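Local coordinates for protein ammonium transporter (Kuenenia stuttgartiensis, PDB 6EU6) that probably senses ammonium at the membrane through an Amt-type channel fold and relays the signal to a histidine kinase, at residues A[110-118]-A[317-326]; A[182-190]-A[388-396]. All blocks are in the same frame, centred on the assembly; numbering follows the deposited sequence.

Interaction 1. Residues A[110-118]-A[317-326]; sequences ILTGAIAER and DDPVSAIAVH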
loop_
_atom_site.group_PDB
_atom_site.type_symbol
_atom_site.label_atom_id
_atom_site.label_comp_id
_atom_site.label_asym_id
_atom_site.label_seq_id
_atom_site.Cartn_x
_atom_site.Cartn_y
_atom_site.Cartn_z
ATOM N N ILE A 110 10.846 -0.031 -16.209
ATOM C CA ILE A 110 10.317 0.808 -17.274
ATOM C C ILE A 110 10.233 0.028 -18.616
ATOM O O ILE A 110 9.248 0.114 -19.377
ATOM C CB ILE A 110 11.199 2.073 -17.455
ATOM C CG1 ILE A 110 11.007 2.948 -16.212
ATOM C CG2 ILE A 110 10.800 2.870 -18.701
ATOM C CD1 ILE A 110 12.067 4.011 -15.917
ATOM N N LEU A 111 11.282 -0.744 -18.906
ATOM C CA LEU A 111 11.348 -1.548 -20.111
ATOM C C LEU A 111 10.075 -2.298 -20.390
ATOM O O LEU A 111 9.638 -2.359 -21.516
ATOM C CB LEU A 111 12.479 -2.596 -19.919
ATOM C CG LEU A 111 12.682 -3.604 -21.054
ATOM C CD1 LEU A 111 13.022 -2.910 -22.388
ATOM C CD2 LEU A 111 13.781 -4.550 -20.699
ATOM N N THR A 112 9.574 -3.051 -19.408
ATOM C CA THR A 112 8.534 -4.040 -19.717
ATOM C C THR A 112 7.307 -3.451 -20.387
ATOM O O THR A 112 6.717 -4.057 -21.292
ATOM C CB THR A 112 8.076 -4.872 -18.528
ATOM O OG1 THR A 112 7.441 -4.012 -17.582
ATOM C CG2 THR A 112 9.248 -5.572 -17.903
ATOM N N GLY A 113 6.908 -2.270 -19.997
ATOM C CA GLY A 113 5.698 -1.723 -20.575
ATOM C C GLY A 113 5.888 -1.246 -21.998
ATOM O O GLY A 113 4.939 -1.218 -22.776
ATOM N N ALA A 114 7.092 -0.825 -22.333
ATOM C CA ALA A 114 7.379 -0.330 -23.690
ATOM C C ALA A 114 7.375 -1.478 -24.715
ATOM O O ALA A 114 6.914 -1.316 -25.852
ATOM C CB ALA A 114 8.687 0.372 -23.685
ATOM N N ILE A 115 7.805 -2.666 -24.302
ATOM C CA ILE A 115 7.791 -3.831 -25.242
ATOM C C ILE A 115 6.742 -4.906 -24.949
ATOM O O ILE A 115 6.767 -6.028 -25.482
ATOM C CB ILE A 115 9.187 -4.432 -25.369
ATOM C CG1 ILE A 115 9.683 -4.941 -24.056
ATOM C CG2 ILE A 115 10.134 -3.359 -25.944
ATOM C CD1 ILE A 115 10.995 -5.716 -24.130
ATOM N N ALA A 116 5.766 -4.553 -24.125
ATOM C CA ALA A 116 4.701 -5.467 -23.814
ATOM C C ALA A 116 3.917 -5.937 -25.051
ATOM O O ALA A 116 3.801 -5.218 -26.090
ATOM C CB ALA A 116 3.733 -4.831 -22.828
ATOM N N GLU A 117 3.321 -7.127 -24.908
ATOM C CA GLU A 117 2.324 -7.642 -25.892
ATOM C C GLU A 117 2.915 -8.358 -27.109
ATOM O O GLU A 117 2.212 -9.169 -27.684
ATOM C CB GLU A 117 1.268 -6.572 -26.366
ATOM C CG GLU A 117 0.740 -5.703 -25.211
ATOM C CD GLU A 117 -0.747 -5.485 -25.286
ATOM O OE1 GLU A 117 -1.520 -6.081 -24.520
ATOM O OE2 GLU A 117 -1.149 -4.704 -26.139
ATOM N N ARG A 118 4.190 -8.140 -27.421
ATOM C CA ARG A 118 4.761 -8.767 -28.618
ATOM C C ARG A 118 6.221 -9.136 -28.520
ATOM O O ARG A 118 6.724 -9.862 -29.366
ATOM C CB ARG A 118 4.468 -7.944 -29.858
ATOM C CG ARG A 118 5.415 -6.749 -30.107
ATOM C CD ARG A 118 5.243 -5.622 -29.091
ATOM N NE ARG A 118 5.892 -4.381 -29.532
ATOM C CZ ARG A 118 5.986 -3.249 -28.856
ATOM N NH1 ARG A 118 5.387 -3.128 -27.674
ATOM N NH2 ARG A 118 6.642 -2.223 -29.351
ATOM N N ASP A 317 5.874 2.042 -31.218
ATOM C CA ASP A 317 4.691 1.564 -30.499
ATOM C C ASP A 317 5.040 1.268 -29.011
ATOM O O ASP A 317 5.731 0.271 -28.689
ATOM C CB ASP A 317 4.107 0.345 -31.167
ATOM C CG ASP A 317 2.765 -0.107 -30.528
ATOM O OD1 ASP A 317 2.060 0.632 -29.810
ATOM O OD2 ASP A 317 2.399 -1.246 -30.771
ATOM N N ASP A 318 4.490 2.109 -28.129
ATOM C CA ASP A 318 4.828 2.109 -26.662
ATOM C C ASP A 318 3.518 1.982 -25.902
ATOM O O ASP A 318 2.777 2.975 -25.724
ATOM C CB ASP A 318 5.482 3.409 -26.368
ATOM C CG ASP A 318 5.892 3.574 -24.908
ATOM O OD1 ASP A 318 5.546 2.732 -24.004
ATOM O OD2 ASP A 318 6.517 4.649 -24.718
ATOM N N PRO A 319 3.144 0.755 -25.595
ATOM C CA PRO A 319 1.785 0.499 -25.072
ATOM C C PRO A 319 1.440 1.266 -23.782
ATOM O O PRO A 319 0.294 1.503 -23.545
ATOM C CB PRO A 319 1.831 -1.008 -24.783
ATOM C CG PRO A 319 2.852 -1.537 -25.770
ATOM C CD PRO A 319 3.925 -0.505 -25.754
ATOM N N VAL A 320 2.423 1.694 -22.984
ATOM C CA VAL A 320 2.155 2.426 -21.743
ATOM C C VAL A 320 2.641 3.855 -21.755
ATOM O O VAL A 320 2.631 4.480 -20.734
ATOM C CB VAL A 320 2.758 1.716 -20.509
ATOM C CG1 VAL A 320 2.299 0.258 -20.427
ATOM C CG2 VAL A 320 4.252 1.826 -20.497
ATOM N N SER A 321 3.120 4.329 -22.895
ATOM C CA SER A 321 3.747 5.634 -23.052
ATOM C C SER A 321 4.968 5.818 -22.145
ATOM O O SER A 321 5.185 6.895 -21.592
ATOM C CB SER A 321 2.728 6.739 -22.858
ATOM O OG SER A 321 1.632 6.530 -23.693
ATOM N N ALA A 322 5.693 4.719 -21.885
ATOM C CA ALA A 322 6.872 4.739 -21.051
ATOM C C ALA A 322 7.930 5.757 -21.524
ATOM O O ALA A 322 8.614 6.415 -20.724
ATOM C CB ALA A 322 7.497 3.380 -21.014
ATOM N N ILE A 323 8.064 5.877 -22.844
ATOM C CA ILE A 323 9.111 6.771 -23.407
ATOM C C ILE A 323 8.739 8.211 -23.120
ATOM O O ILE A 323 9.512 8.976 -22.595
ATOM C CB ILE A 323 9.259 6.569 -24.913
ATOM C CG1 ILE A 323 9.681 5.121 -25.201
ATOM C CG2 ILE A 323 10.276 7.578 -25.422
ATOM C CD1 ILE A 323 9.433 4.720 -26.682
ATOM N N ALA A 324 7.493 8.547 -23.376
ATOM C CA ALA A 324 7.015 9.879 -23.002
ATOM C C ALA A 324 7.073 10.184 -21.528
ATOM O O ALA A 324 7.489 11.291 -21.157
ATOM C CB ALA A 324 5.598 10.062 -23.493
ATOM N N VAL A 325 6.695 9.225 -20.639
ATOM C CA VAL A 325 6.587 9.522 -19.221
ATOM C C VAL A 325 8.025 9.669 -18.677
ATOM O O VAL A 325 8.412 10.688 -18.068
ATOM C CB VAL A 325 5.825 8.418 -18.470
ATOM C CG1 VAL A 325 6.055 8.487 -16.979
ATOM C CG2 VAL A 325 4.336 8.485 -18.822
ATOM N N HIS A 326 8.797 8.608 -18.876
ATOM C CA HIS A 326 10.105 8.488 -18.260
ATOM C C HIS A 326 11.260 9.196 -19.068
ATOM O O HIS A 326 12.070 9.868 -18.479
ATOM C CB HIS A 326 10.440 7.015 -18.014
ATOM C CG HIS A 326 9.438 6.280 -17.172
ATOM N ND1 HIS A 326 9.449 6.315 -15.802
ATOM C CD2 HIS A 326 8.386 5.500 -17.517
ATOM C CE1 HIS A 326 8.440 5.590 -15.335
ATOM N NE2 HIS A 326 7.758 5.120 -16.364
HETATM O O HOH W 1 7.585 -0.223 -31.867
#
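Arg118 NH2 gives a 2.7 Å hydrogen bond to Asp317 O. The nitrogen lies in the carbonyl plane, but the oxygen sits 28° out of the guanidinium plane. The neighbouring nitrogen serves its own loop: Arg118 NH1 reaches Ala116 O at 3.1 Å in the guanidinium plane and Ala114 O at 3.0 Å from a tilt. A bend at chi2 (-69°) folds the chain back toward these carbonyls, and NE probably bonds Gly186 O. A water accepts from Asp317 N and, weakly, from Arg118 NH2, while the Asp317 carboxylate turns to a salt bridge with Arg188. Pro319 wedges in beside the arginine, its CD 3.1 Å from Ala114 O and its CG 3.5 Å from Arg118 NH1. Val320 CG2 rests on the bare backbone of Gly113, 3.8 Å from its C atom. Asp318 ties the type I turn 318-321 to the start of helix 322-340, its OD2 accepting from Ile323 N on the syn lone pair. Further along that helix, the His326 ring receives Ile110 CG1 over one face in a CH-pi contact, 3.6 Å from the ring centroid, with Val325 CG1 over the opposite face; His326 ND1 pairs with His171 ND1, consistent with the twin-histidine motif of Amt pores. The chemistry thus divides in two: carbonyls gather round one guanidinium at the loop end, and aliphatic carbons sandwich the ring of His326, probably a pore histidine, at the other.

Interaction 2. Residues A[182-190]-A[388-396]; sequences AIMVGPRID and LRVTPEEEK. With LMT (dodecyl-beta-D-maltoside), chain E; ZDM (nonyl 4-O-alpha-D-glucopyranosyl-beta-D-glucopyranoside), chain D.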
loop_
_atom_site.group_PDB
_atom_site.type_symbol
_atom_site.label_atom_id
_atom_site.label_comp_id
_atom_site.label_asym_id
_atom_site.label_seq_id
_atom_site.Cartn_x
_atom_site.Cartn_y
_atom_site.Cartn_z
ATOM N N ALA A 182 11.750 -0.903 -27.851
ATOM C CA ALA A 182 10.529 -0.835 -28.589
ATOM C C ALA A 182 10.801 -0.782 -30.124
ATOM O O ALA A 182 10.027 -1.299 -30.946
ATOM C CB ALA A 182 9.715 0.378 -28.187
ATOM N N ILE A 183 11.858 -0.103 -30.475
ATOM C CA ILE A 183 12.262 0.028 -31.878
ATOM C C ILE A 183 12.704 -1.307 -32.444
ATOM O O ILE A 183 12.247 -1.721 -33.473
ATOM C CB ILE A 183 13.402 1.055 -32.065
ATOM C CG1 ILE A 183 12.811 2.448 -31.990
ATOM C CG2 ILE A 183 14.021 0.970 -33.476
ATOM C CD1 ILE A 183 13.859 3.549 -31.879
ATOM N N MET A 184 13.592 -1.985 -31.758
ATOM C CA MET A 184 14.101 -3.242 -32.221
ATOM C C MET A 184 13.052 -4.328 -32.194
ATOM O O MET A 184 13.095 -5.220 -33.030
ATOM C CB MET A 184 15.332 -3.583 -31.378
ATOM C CG MET A 184 16.484 -2.602 -31.596
ATOM S SD MET A 184 16.967 -2.646 -33.375
ATOM C CE MET A 184 17.386 -4.360 -33.453
ATOM N N VAL A 185 12.101 -4.307 -31.256
ATOM C CA VAL A 185 11.013 -5.313 -31.270
ATOM C C VAL A 185 9.999 -5.042 -32.435
ATOM O O VAL A 185 9.442 -5.952 -33.057
ATOM C CB VAL A 185 10.299 -5.310 -29.900
ATOM C CG1 VAL A 185 9.001 -6.077 -29.961
ATOM C CG2 VAL A 185 11.211 -5.844 -28.818
ATOM N N GLY A 186 9.725 -3.776 -32.657
ATOM C CA GLY A 186 8.811 -3.337 -33.668
ATOM C C GLY A 186 7.428 -3.173 -33.096
ATOM O O GLY A 186 7.146 -3.617 -31.982
ATOM N N PRO A 187 6.534 -2.588 -33.875
ATOM C CA PRO A 187 5.170 -2.362 -33.362
ATOM C C PRO A 187 4.322 -3.585 -33.219
ATOM O O PRO A 187 4.587 -4.655 -33.784
ATOM C CB PRO A 187 4.522 -1.427 -34.415
ATOM C CG PRO A 187 5.641 -1.092 -35.394
ATOM C CD PRO A 187 6.685 -2.159 -35.269
ATOM N N ARG A 188 3.284 -3.450 -32.428
ATOM C CA ARG A 188 2.337 -4.535 -32.336
ATOM C C ARG A 188 1.711 -4.716 -33.748
ATOM O O ARG A 188 1.497 -3.740 -34.494
ATOM C CB ARG A 188 1.266 -4.219 -31.264
ATOM C CG ARG A 188 1.794 -4.233 -29.820
ATOM C CD ARG A 188 0.764 -3.768 -28.822
ATOM N NE ARG A 188 0.662 -2.299 -28.924
ATOM C CZ ARG A 188 -0.112 -1.532 -28.157
ATOM N NH1 ARG A 188 -0.813 -2.041 -27.137
ATOM N NH2 ARG A 188 -0.071 -0.256 -28.339
ATOM N N ILE A 189 1.429 -5.951 -34.096
ATOM C CA ILE A 189 0.825 -6.255 -35.370
ATOM C C ILE A 189 -0.347 -5.397 -35.788
ATOM O O ILE A 189 -0.403 -4.939 -36.925
ATOM C CB ILE A 189 0.386 -7.732 -35.533
ATOM C CG1 ILE A 189 -0.695 -8.073 -34.535
ATOM C CG2 ILE A 189 1.607 -8.627 -35.517
ATOM C CD1 ILE A 189 -0.999 -9.536 -34.384
ATOM N N ASP A 190 -1.333 -5.165 -34.973
ATOM C CA ASP A 190 -2.423 -4.319 -35.584
ATOM C C ASP A 190 -2.339 -2.877 -35.144
ATOM O O ASP A 190 -3.362 -2.219 -35.057
ATOM C CB ASP A 190 -3.750 -4.892 -35.142
ATOM C CG ASP A 190 -3.683 -5.400 -33.694
ATOM O OD1 ASP A 190 -2.617 -5.118 -33.009
ATOM O OD2 ASP A 190 -4.625 -6.140 -33.290
ATOM N N LEU A 388 13.375 -11.306 -31.166
ATOM C CA LEU A 388 12.956 -10.402 -30.113
ATOM C C LEU A 388 11.466 -10.496 -29.945
ATOM O O LEU A 388 10.977 -10.188 -28.830
ATOM C CB LEU A 388 13.381 -8.938 -30.419
ATOM C CG LEU A 388 14.860 -8.676 -30.601
ATOM C CD1 LEU A 388 15.123 -7.214 -30.869
ATOM C CD2 LEU A 388 15.697 -9.243 -29.441
ATOM N N ARG A 389 10.742 -10.784 -31.040
ATOM C CA ARG A 389 9.295 -10.898 -30.956
ATOM C C ARG A 389 8.793 -12.308 -30.880
ATOM O O ARG A 389 9.456 -13.250 -31.307
ATOM C CB ARG A 389 8.558 -10.350 -32.126
ATOM C CG ARG A 389 8.997 -9.107 -32.690
ATOM C CD ARG A 389 8.242 -8.887 -33.979
ATOM N NE ARG A 389 6.798 -8.676 -33.841
ATOM C CZ ARG A 389 6.159 -7.506 -33.846
ATOM N NH1 ARG A 389 6.799 -6.331 -33.876
ATOM N NH2 ARG A 389 4.853 -7.501 -33.809
ATOM N N VAL A 390 7.572 -12.440 -30.397
ATOM C CA VAL A 390 6.843 -13.691 -30.512
ATOM C C VAL A 390 6.254 -13.798 -31.935
ATOM O O VAL A 390 6.225 -12.816 -32.700
ATOM C CB VAL A 390 5.736 -13.848 -29.439
ATOM C CG1 VAL A 390 6.287 -13.659 -28.062
ATOM C CG2 VAL A 390 4.530 -12.894 -29.680
ATOM N N THR A 391 5.760 -14.985 -32.297
ATOM C CA THR A 391 5.182 -15.171 -33.645
ATOM C C THR A 391 3.870 -14.413 -33.727
ATOM O O THR A 391 3.214 -14.139 -32.705
ATOM C CB THR A 391 4.953 -16.655 -33.994
ATOM O OG1 THR A 391 3.935 -17.205 -33.130
ATOM C CG2 THR A 391 6.253 -17.442 -33.790
ATOM N N PRO A 392 3.466 -14.049 -34.943
ATOM C CA PRO A 392 2.226 -13.324 -35.058
ATOM C C PRO A 392 1.031 -14.096 -34.495
ATOM O O PRO A 392 0.082 -13.471 -33.969
ATOM C CB PRO A 392 2.091 -13.149 -36.573
ATOM C CG PRO A 392 3.483 -13.084 -37.056
ATOM C CD PRO A 392 4.102 -14.210 -36.256
ATOM N N GLU A 393 1.081 -15.431 -34.557
ATOM C CA GLU A 393 -0.057 -16.250 -34.114
ATOM C C GLU A 393 -0.191 -16.084 -32.578
ATOM O O GLU A 393 -1.238 -15.826 -32.021
ATOM C CB GLU A 393 0.129 -17.758 -34.508
ATOM C CG GLU A 393 0.649 -18.033 -35.929
ATOM C CD GLU A 393 2.198 -18.065 -36.072
ATOM O OE1 GLU A 393 2.877 -18.957 -35.479
ATOM O OE2 GLU A 393 2.742 -17.197 -36.808
ATOM N N GLU A 394 0.932 -16.223 -31.900
ATOM C CA GLU A 394 1.017 -15.994 -30.480
ATOM C C GLU A 394 0.600 -14.572 -30.061
ATOM O O GLU A 394 -0.193 -14.316 -29.109
ATOM C CB GLU A 394 2.426 -16.342 -30.125
ATOM C CG GLU A 394 2.757 -16.129 -28.725
ATOM C CD GLU A 394 3.956 -16.931 -28.371
ATOM O OE1 GLU A 394 4.734 -17.396 -29.324
ATOM O OE2 GLU A 394 4.008 -17.077 -27.108
ATOM N N GLU A 395 1.026 -13.626 -30.874
ATOM C CA GLU A 395 0.636 -12.272 -30.642
ATOM C C GLU A 395 -0.867 -12.056 -30.732
ATOM O O GLU A 395 -1.437 -11.378 -29.897
ATOM C CB GLU A 395 1.456 -11.399 -31.553
ATOM C CG GLU A 395 1.168 -9.944 -31.372
ATOM C CD GLU A 395 2.046 -9.041 -32.222
ATOM O OE1 GLU A 395 2.969 -9.520 -32.948
ATOM O OE2 GLU A 395 1.778 -7.821 -32.129
ATOM N N LYS A 396 -1.558 -12.713 -31.675
ATOM C CA LYS A 396 -3.031 -12.543 -31.814
ATOM C C LYS A 396 -3.757 -13.343 -30.761
ATOM O O LYS A 396 -4.700 -12.871 -30.201
ATOM C CB LYS A 396 -3.497 -12.993 -33.202
ATOM C CG LYS A 396 -2.982 -12.102 -34.316
ATOM C CD LYS A 396 -3.014 -12.800 -35.661
ATOM C CE LYS A 396 -1.930 -12.261 -36.567
ATOM N NZ LYS A 396 -1.915 -13.024 -37.842
HETATM C C1B LMT E . 9.040 -16.411 -27.874
HETATM C C2B LMT E . 7.870 -17.149 -28.605
HETATM C C3B LMT E . 8.427 -18.141 -29.618
HETATM C C4B LMT E . 9.255 -17.319 -30.563
HETATM C C5B LMT E . 10.427 -16.683 -29.862
HETATM C C6B LMT E . 11.298 -15.970 -30.910
HETATM O O1B LMT E . 9.820 -17.350 -27.145
HETATM O O2B LMT E . 7.058 -17.910 -27.701
HETATM O O3B LMT E . 7.446 -18.823 -30.410
HETATM O "O4'" LMT E . 9.731 -18.147 -31.632
HETATM O O5B LMT E . 9.931 -15.805 -28.812
HETATM O O6B LMT E . 10.549 -15.471 -32.076
HETATM C "C1'" LMT E . 10.956 -18.436 -23.348
HETATM C "C2'" LMT E . 9.563 -18.008 -23.614
HETATM C "C3'" LMT E . 9.236 -18.045 -25.038
HETATM C "C4'" LMT E . 10.101 -17.124 -25.771
HETATM C "C5'" LMT E . 11.574 -17.428 -25.407
HETATM C "C6'" LMT E . 12.487 -16.388 -26.021
HETATM O "O1'" LMT E . 11.197 -18.420 -21.958
HETATM O "O2'" LMT E . 8.670 -18.914 -23.029
HETATM O "O3'" LMT E . 7.909 -17.628 -25.294
HETATM O "O5'" LMT E . 11.799 -17.507 -24.007
HETATM O "O6'" LMT E . 12.083 -15.019 -25.822
HETATM C C1 LMT E . 12.546 -18.847 -21.630
HETATM C C2 LMT E . 12.694 -19.004 -20.108
HETATM C C3 LMT E . 14.130 -19.235 -19.648
HETATM C C4 LMT E . 14.252 -19.398 -18.113
HETATM C C5 LMT E . 14.984 -18.240 -17.423
HETATM C C6 LMT E . 15.996 -18.588 -16.334
HETATM C C7 LMT E . 16.281 -17.345 -15.468
HETATM C C8 LMT E . 17.754 -16.970 -15.333
HETATM C C9 LMT E . 18.022 -15.707 -14.472
HETATM C C10 LMT E . 19.519 -15.549 -14.018
HETATM C C11 LMT E . 20.162 -14.120 -14.017
HETATM C C12 LMT E . 20.519 -13.475 -12.663
HETATM C C1 ZDM D . 10.207 4.460 -38.572
HETATM O O1 ZDM D . 5.777 0.943 -40.047
HETATM C C2 ZDM D . 8.942 4.144 -39.400
HETATM O O2 ZDM D . 2.659 2.674 -41.102
HETATM C C3 ZDM D . 8.107 2.863 -39.099
HETATM O O3 ZDM D . 7.162 3.511 -42.455
HETATM C C4 ZDM D . 8.628 2.098 -37.873
HETATM O O4 ZDM D . 4.477 4.245 -42.283
HETATM C C5 ZDM D . 6.243 2.496 -42.021
HETATM O O5 ZDM D . 10.041 2.101 -37.919
HETATM C C6 ZDM D . 10.789 3.294 -37.714
HETATM O O6 ZDM D . 3.993 -0.888 -38.983
HETATM C C7 ZDM D . 4.965 3.145 -41.505
HETATM O O7 ZDM D . 8.030 1.985 -40.245
HETATM C C8 ZDM D . 3.932 2.053 -41.349
HETATM C C9 ZDM D . 4.366 1.151 -40.179
HETATM C C10 ZDM D . 6.717 1.784 -40.770
HETATM C C11 ZDM D . 3.787 -0.257 -40.257
HETATM O O16 ZDM D . 11.037 3.332 -36.287
HETATM C C18 ZDM D . 11.370 4.487 -35.516
HETATM C C19 ZDM D . 12.637 5.183 -35.965
HETATM C C22 ZDM D . 13.487 5.671 -34.802
HETATM C C25 ZDM D . 13.549 7.181 -34.702
HETATM C C28 ZDM D . 14.202 7.686 -33.407
HETATM C C31 ZDM D . 15.705 7.871 -33.525
HETATM C C34 ZDM D . 16.239 8.900 -32.553
HETATM O O49 ZDM D . 9.996 5.734 -37.932
HETATM O O55 ZDM D . 9.412 4.115 -40.736
HETATM C C57 ZDM D . 8.195 0.624 -37.862
HETATM O O61 ZDM D . 6.774 0.562 -37.743
#
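In the Amt fold, the C-terminal region that follows the last transmembrane helix, here 353-385, folds back on the probably cytoplasmic ends of the helix bundle; in this contact 388-396 grips the chain leaving helix 167-185. Arg389 and Glu395 do most of the gripping. The guanidinium takes Pro187 O end-on with both terminal nitrogens, NH1 at 2.8 Å and NH2 at 2.9 Å, the oxygen lying in its plane. Arg389 NH1 also gives a 2.8 Å bond to Val185 O, so one nitrogen bridges two carbonyls of the turn after the helix. A bend at chi3 (66°) swings the group toward them, and Gly186, with its positive phi, passes close to it without a side chain in the way. The other flank of the guanidinium is fixed by a salt bridge, Arg389 NH2 to the syn lone pair of Glu395 OE1 at 2.9 Å. The second carboxylate oxygen, Glu395 OE2, receives a nearly straight bond (168°) from Ile189 N at 2.7 Å, although the nitrogen lies 35° out of the carboxylate plane. Glu395 thereby joins the arginine to the backbone that the arginine holds, which probably steadies both charges. An apolar patch flanks this network: Leu388 CD1 touches Met184 CB at 3.7 Å, and the side chains of Val185 and Leu388 cross at a slant. Ile189 adds its branches to the carboxylate and to the aliphatic chain of Lys396, at the solvent-facing border. Detergent heads sit at two margins: Pro187 CG lies 3.1 Å from O61 of the nonyl glycoside, and O6B of dodecyl maltoside gives a 2.6 Å hydrogen bond to Arg389 O.

Overall arrangement
The two contacts have centres about 13 Å apart on the same side of the chain's centre, and their segments alternate in sequence: 110-118, 182-190, 317-326, 388-396. Interaction 1 lies deeper, joining the end of helix 93-114 to the start of helix 322-340; interaction 2 lies farther out, between the end of helix 167-185 and the C-terminal region. They touch directly, through Asp317 and Arg118 of one and Arg188 and Gly186 of the other, and Arg118 shares backbone bonds with Val390. A polar network therefore joins the loop ends of helices 93-114 and 167-185, the chain before helix 322-340 and the C-terminal region; the histidine end of interaction 1 lies apart from it.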